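Local structure of DELTA1-pyrroline-2-carboxylate reductase (Thermococcus litoralis DSM 5473, 6T3E) at residues P61-I66 and L76-Y81; G56-P61 and L323-A328. The protein catalyses the reduction of Delta(1)-pyrroline-2-carboxylate to L-proline and binds NADH together with L-proline. All coordinates share one frame; numbering follows the deposited sequence.

Interaction 1. Residues P61-I66 and L76-Y81; sequences PLRTII and LYMPSY. With PRO (proline), chain E.
T64 and Y77 form the hydrogen-bonded antiparallel pair of a beta hairpin: T64 N donates to Y77 O at 3.1 Å, and Y77 N returns the bond to T64 O at 2.9 Å, with an N-H...O angle of 167°. T64 O also takes a CA-H...O contact from L76. On the face bearing I65 and L76, I65 CD1 meets L76 CD2 at 3.9 Å. R63, just before this pairing, sends its guanidinium to the bound proline. Its CG sits between the backbone N and the carbonyl carbon (chi1 62°) and the chain then runs extended to NE, alongside M78. NH1 donates to the proline O at 2.7 Å, near the guanidinium plane, and makes a weak bond to M78 SD at 3.4 Å, while L76 CD2 stands 3.2 Å above that plane, offset toward its rim. The other two nitrogens are engaged elsewhere, NE in a salt bridge with E276 OE2, NH2 in a hydrogen bond to V321 O. Replacing R63 by alanine is likely to leave E276 without this ionic mate, V321 O without this donor and the ligand carboxylate with one donor fewer. Because K91 and R134 also bond to it, several basic side chains hold the proline, R63 among them from the hairpin.

Interaction 2. Residues G56-P61 and L323-A328; sequences GKAKVP and LAIEDA
The first turn of helix 324-341 packs against the start of strand 58-68, the outermost strand of the mixed sheet within this chain, and V60 carries most of the contact. Its two methyl groups split the work. CG1, anti to the backbone N (chi1 -159°), meets L323 CD1 at 3.8 Å and A324 CB at 4.1 Å; CG2 faces I325 CG2. The V60 and I325 side chains cross at about a right angle, whereas V60 and L323 meet obliquely. A58, two residues earlier, points its CB the same way and adds a looser touch on I325 CG2 at 4.4 Å. The two segments bury 157 Å² between them, and their close contacts join side-chain carbons. F50 of helix 39-54 also lies against L323 and I325, and L82 against A58 and I325, which enlarges the apolar cluster. Helix 39-54 ends in a Schellman motif with G56 as its C-prime residue (phi 74°), just ahead of the strand. Helix 324-341 is polar elsewhere: D327 OD1 forms salt bridges with K91 and R134, both of which bind the proline, and E326 pairs with R134. The chemistry is thus divided, an apolar surface seating the helix start on the strand while neighbouring acids probably help to position the pocket's basic residues.

How the interactions relate
P61 lies in a segment of each interaction, though it touches across only in interaction 1; the centres are 10 Å apart, and strand 58-68 runs through both. Along the chain, the hairpin of interaction 1 is nested within the much longer loop closed by interaction 2. Two probable hydrogen bonds join them, K59 N to Y81 O at 2.9 Å and a weak one from S80 OG to A324 O at 3.3 Å. A324 CB also packs on P79 O at 3.5 Å. Interaction 1 enters the proline site itself through R63 and M78, and the R63 side chain is about 6 Å from NADH; in interaction 2 the L323 side chain is about 8 Å from the proline and about 7 Å from NADH. Both touch the second subunit.

Interaction 1. Residues P61-I66 and L76-Y81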
loop_
_atom_site.group_PDB
_atom_site.type_symbol
_atom_site.label_atom_id
_atom_site.label_comp_id
_atom_site.label_asym_id
_atom_site.label_seq_id
_atom_site.Cartn_x
_atom_site.Cartn_y
_atom_site.Cartn_z
ATOM N N PRO B 61 1.133 -1.425 -10.331
ATOM C CA PRO B 61 1.955 -0.236 -10.131
ATOM C C PRO B 61 3.189 -0.622 -9.343
ATOM O O PRO B 61 3.180 -1.592 -8.587
ATOM C CB PRO B 61 1.041 0.692 -9.328
ATOM C CG PRO B 61 0.124 -0.256 -8.596
ATOM C CD PRO B 61 -0.077 -1.422 -9.489
ATOM N N LEU B 62 4.263 0.130 -9.535
ATOM C CA LEU B 62 5.493 -0.185 -8.830
ATOM C C LEU B 62 5.263 -0.112 -7.321
ATOM O O LEU B 62 4.563 0.776 -6.827
ATOM C CB LEU B 62 6.604 0.772 -9.268
ATOM C CG LEU B 62 7.996 0.638 -8.647
ATOM C CD1 LEU B 62 8.625 -0.700 -9.013
ATOM C CD2 LEU B 62 8.857 1.787 -9.137
ATOM N N ARG B 63 5.795 -1.094 -6.594
ATOM C CA ARG B 63 5.576 -1.141 -5.152
ATOM C C ARG B 63 6.251 0.046 -4.460
ATOM O O ARG B 63 7.268 0.574 -4.921
ATOM C CB ARG B 63 6.104 -2.448 -4.547
ATOM C CG ARG B 63 7.625 -2.684 -4.687
ATOM C CD ARG B 63 8.052 -3.959 -3.943
ATOM N NE ARG B 63 9.314 -4.514 -4.425
ATOM C CZ ARG B 63 9.740 -5.750 -4.172
ATOM N NH1 ARG B 63 9.009 -6.575 -3.438
ATOM N NH2 ARG B 63 10.896 -6.176 -4.667
ATOM N N THR B 64 5.665 0.453 -3.336
ATOM C CA THR B 64 6.155 1.563 -2.536
ATOM C C THR B 64 7.047 1.017 -1.425
ATOM O O THR B 64 6.639 0.113 -0.686
ATOM C CB THR B 64 4.977 2.347 -1.964
ATOM O OG1 THR B 64 4.246 2.949 -3.038
ATOM C CG2 THR B 64 5.455 3.437 -1.024
ATOM N N ILE B 65 8.273 1.530 -1.332
ATOM C CA ILE B 65 9.233 1.098 -0.317
ATOM C C ILE B 65 9.510 2.258 0.628
ATOM O O ILE B 65 9.950 3.330 0.195
ATOM C CB ILE B 65 10.536 0.581 -0.943
ATOM C CG1 ILE B 65 10.237 -0.541 -1.933
ATOM C CG2 ILE B 65 11.491 0.083 0.145
ATOM C CD1 ILE B 65 11.472 -1.234 -2.428
ATOM N N ILE B 66 9.269 2.041 1.919
ATOM C CA ILE B 66 9.631 2.990 2.963
ATOM C C ILE B 66 10.773 2.378 3.753
ATOM O O ILE B 66 10.618 1.312 4.364
ATOM C CB ILE B 66 8.452 3.320 3.887
ATOM C CG1 ILE B 66 7.346 4.040 3.119
ATOM C CG2 ILE B 66 8.929 4.155 5.076
ATOM C CD1 ILE B 66 6.251 4.566 4.010
ATOM N N LEU B 76 7.446 -2.829 2.654
ATOM C CA LEU B 76 7.097 -2.827 1.239
ATOM C C LEU B 76 5.586 -2.983 1.072
ATOM O O LEU B 76 4.983 -3.910 1.622
ATOM C CB LEU B 76 7.871 -3.937 0.512
ATOM C CG LEU B 76 9.396 -3.753 0.341
ATOM C CD1 LEU B 76 10.236 -4.173 1.583
ATOM C CD2 LEU B 76 9.913 -4.459 -0.906
ATOM N N TYR B 77 4.984 -2.111 0.265
ATOM C CA TYR B 77 3.543 -2.114 0.014
ATOM C C TYR B 77 3.321 -2.464 -1.454
ATOM O O TYR B 77 3.673 -1.680 -2.345
ATOM C CB TYR B 77 2.933 -0.763 0.391
ATOM C CG TYR B 77 3.321 -0.344 1.793
ATOM C CD1 TYR B 77 2.563 -0.740 2.893
ATOM C CD2 TYR B 77 4.467 0.399 2.024
ATOM C CE1 TYR B 77 2.931 -0.383 4.183
ATOM C CE2 TYR B 77 4.846 0.759 3.312
ATOM C CZ TYR B 77 4.073 0.372 4.381
ATOM O OH TYR B 77 4.450 0.734 5.649
ATOM N N MET B 78 2.730 -3.648 -1.690
ATOM C CA MET B 78 2.659 -4.290 -3.003
ATOM C C MET B 78 1.206 -4.583 -3.362
ATOM O O MET B 78 0.723 -5.710 -3.175
ATOM C CB MET B 78 3.484 -5.582 -3.036
ATOM C CG MET B 78 4.924 -5.437 -2.540
ATOM S SD MET B 78 5.844 -6.984 -2.375
ATOM C CE MET B 78 5.853 -7.609 -4.053
ATOM N N PRO B 79 0.489 -3.603 -3.896
ATOM C CA PRO B 79 -0.870 -3.843 -4.391
ATOM C C PRO B 79 -0.909 -4.283 -5.849
ATOM O O PRO B 79 -0.012 -3.996 -6.645
ATOM C CB PRO B 79 -1.533 -2.470 -4.210
ATOM C CG PRO B 79 -0.409 -1.489 -4.385
ATOM C CD PRO B 79 0.858 -2.174 -3.924
ATOM N N SER B 80 -1.954 -5.035 -6.192
ATOM C CA SER B 80 -2.127 -5.432 -7.585
ATOM C C SER B 80 -3.556 -5.901 -7.806
ATOM O O SER B 80 -4.231 -6.356 -6.879
ATOM C CB SER B 80 -1.140 -6.527 -8.014
ATOM O OG SER B 80 -1.546 -7.804 -7.566
ATOM N N TYR B 81 -4.004 -5.794 -9.051
ATOM C CA TYR B 81 -5.335 -6.231 -9.433
ATOM C C TYR B 81 -5.207 -7.076 -10.686
ATOM O O TYR B 81 -4.721 -6.598 -11.716
ATOM C CB TYR B 81 -6.270 -5.037 -9.662
ATOM C CG TYR B 81 -7.629 -5.429 -10.185
ATOM C CD1 TYR B 81 -8.281 -6.566 -9.713
ATOM C CD2 TYR B 81 -8.256 -4.672 -11.162
ATOM C CE1 TYR B 81 -9.528 -6.933 -10.203
ATOM C CE2 TYR B 81 -9.497 -5.028 -11.660
ATOM C CZ TYR B 81 -10.128 -6.160 -11.184
ATOM O OH TYR B 81 -11.361 -6.505 -11.691
HETATM N N PRO E . 11.185 -8.498 -1.078
HETATM C CA PRO E . 10.287 -9.552 -0.598
HETATM C C PRO E . 8.913 -9.569 -1.264
HETATM O O PRO E . 8.699 -9.029 -2.360
HETATM C CB PRO E . 10.152 -9.226 0.889
HETATM C CG PRO E . 11.481 -8.641 1.255
HETATM C CD PRO E . 12.025 -7.958 0.009
HETATM O OXT PRO E . 7.973 -10.134 -0.706
#

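Interaction 2. Residues G56-P61 and L323-A328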
loop_
_atom_site.group_PDB
_atom_site.type_symbol
_atom_site.label_atom_id
_atom_site.label_comp_id
_atom_site.label_asym_id
_atom_site.label_seq_id
_atom_site.Cartn_x
_atom_site.Cartn_y
_atom_site.Cartn_z
ATOM N N GLY B 56 -2.021 -8.063 -20.814
ATOM C CA GLY B 56 -2.562 -6.765 -20.450
ATOM C C GLY B 56 -3.708 -6.794 -19.468
ATOM O O GLY B 56 -4.447 -5.811 -19.363
ATOM N N LYS B 57 -3.871 -7.892 -18.731
ATOM C CA LYS B 57 -4.963 -8.047 -17.782
ATOM C C LYS B 57 -4.516 -7.885 -16.331
ATOM O O LYS B 57 -5.180 -8.404 -15.427
ATOM C CB LYS B 57 -5.632 -9.406 -17.978
ATOM C CG LYS B 57 -6.332 -9.563 -19.299
ATOM C CD LYS B 57 -7.494 -8.593 -19.409
ATOM C CE LYS B 57 -8.351 -8.858 -20.661
ATOM N NZ LYS B 57 -9.734 -8.310 -20.537
ATOM N N ALA B 58 -3.413 -7.177 -16.084
ATOM C CA ALA B 58 -2.908 -6.963 -14.734
ATOM C C ALA B 58 -2.583 -5.495 -14.527
ATOM O O ALA B 58 -2.016 -4.839 -15.406
ATOM C CB ALA B 58 -1.652 -7.796 -14.457
ATOM N N LYS B 59 -2.923 -4.992 -13.350
ATOM C CA LYS B 59 -2.551 -3.645 -12.938
ATOM C C LYS B 59 -1.565 -3.776 -11.776
ATOM O O LYS B 59 -1.966 -3.997 -10.629
ATOM C CB LYS B 59 -3.786 -2.834 -12.563
ATOM C CG LYS B 59 -4.505 -2.274 -13.757
ATOM C CD LYS B 59 -5.622 -1.355 -13.341
ATOM C CE LYS B 59 -6.316 -0.797 -14.566
ATOM N NZ LYS B 59 -7.602 -0.144 -14.214
ATOM N N VAL B 60 -0.279 -3.617 -12.081
ATOM C CA VAL B 60 0.794 -3.734 -11.093
ATOM C C VAL B 60 1.600 -2.441 -11.052
ATOM O O VAL B 60 2.662 -2.351 -11.686
ATOM C CB VAL B 60 1.728 -4.915 -11.395
ATOM C CG1 VAL B 60 2.496 -5.330 -10.120
ATOM C CG2 VAL B 60 0.959 -6.065 -11.993
ATOM N N PRO B 61 1.133 -1.425 -10.331
ATOM C CA PRO B 61 1.955 -0.236 -10.131
ATOM C C PRO B 61 3.189 -0.622 -9.343
ATOM O O PRO B 61 3.180 -1.592 -8.587
ATOM C CB PRO B 61 1.041 0.692 -9.328
ATOM C CG PRO B 61 0.124 -0.256 -8.596
ATOM C CD PRO B 61 -0.077 -1.422 -9.489
ATOM N N LEU B 323 7.105 -9.616 -7.184
ATOM C CA LEU B 323 6.094 -8.862 -7.912
ATOM C C LEU B 323 4.732 -9.124 -7.277
ATOM O O LEU B 323 4.420 -10.260 -6.903
ATOM C CB LEU B 323 6.091 -9.228 -9.402
ATOM C CG LEU B 323 5.384 -8.237 -10.333
ATOM C CD1 LEU B 323 5.980 -6.838 -10.253
ATOM C CD2 LEU B 323 5.391 -8.760 -11.762
ATOM N N ALA B 324 3.916 -8.073 -7.167
ATOM C CA ALA B 324 2.683 -8.164 -6.392
ATOM C C ALA B 324 1.681 -9.156 -6.969
ATOM O O ALA B 324 0.813 -9.635 -6.227
ATOM C CB ALA B 324 2.029 -6.786 -6.268
ATOM N N ILE B 325 1.768 -9.475 -8.265
ATOM C CA ILE B 325 0.798 -10.399 -8.850
ATOM C C ILE B 325 0.931 -11.780 -8.236
ATOM O O ILE B 325 -0.048 -12.536 -8.174
ATOM C CB ILE B 325 0.933 -10.480 -10.380
ATOM C CG1 ILE B 325 2.293 -11.048 -10.783
ATOM C CG2 ILE B 325 0.689 -9.144 -11.004
ATOM C CD1 ILE B 325 2.355 -11.446 -12.244
ATOM N N GLU B 326 2.141 -12.151 -7.811
ATOM C CA GLU B 326 2.325 -13.461 -7.201
ATOM C C GLU B 326 1.604 -13.556 -5.862
ATOM O O GLU B 326 1.073 -14.618 -5.517
ATOM C CB GLU B 326 3.818 -13.747 -7.055
ATOM C CG GLU B 326 4.652 -13.177 -8.201
ATOM C CD GLU B 326 6.149 -13.199 -7.945
ATOM O OE1 GLU B 326 6.585 -13.057 -6.784
ATOM O OE2 GLU B 326 6.900 -13.360 -8.925
ATOM N N ASP B 327 1.531 -12.454 -5.118
ATOM C CA ASP B 327 0.763 -12.474 -3.882
ATOM C C ASP B 327 -0.730 -12.558 -4.171
ATOM O O ASP B 327 -1.442 -13.339 -3.533
ATOM C CB ASP B 327 1.090 -11.245 -3.036
ATOM C CG ASP B 327 2.588 -11.026 -2.881
ATOM O OD1 ASP B 327 3.278 -11.934 -2.360
ATOM O OD2 ASP B 327 3.072 -9.945 -3.295
ATOM N N ALA B 328 -1.218 -11.806 -5.163
ATOM C CA ALA B 328 -2.658 -11.803 -5.416
ATOM C C ALA B 328 -3.131 -13.163 -5.919
ATOM O O ALA B 328 -4.175 -13.659 -5.489
ATOM C CB ALA B 328 -3.034 -10.694 -6.400
#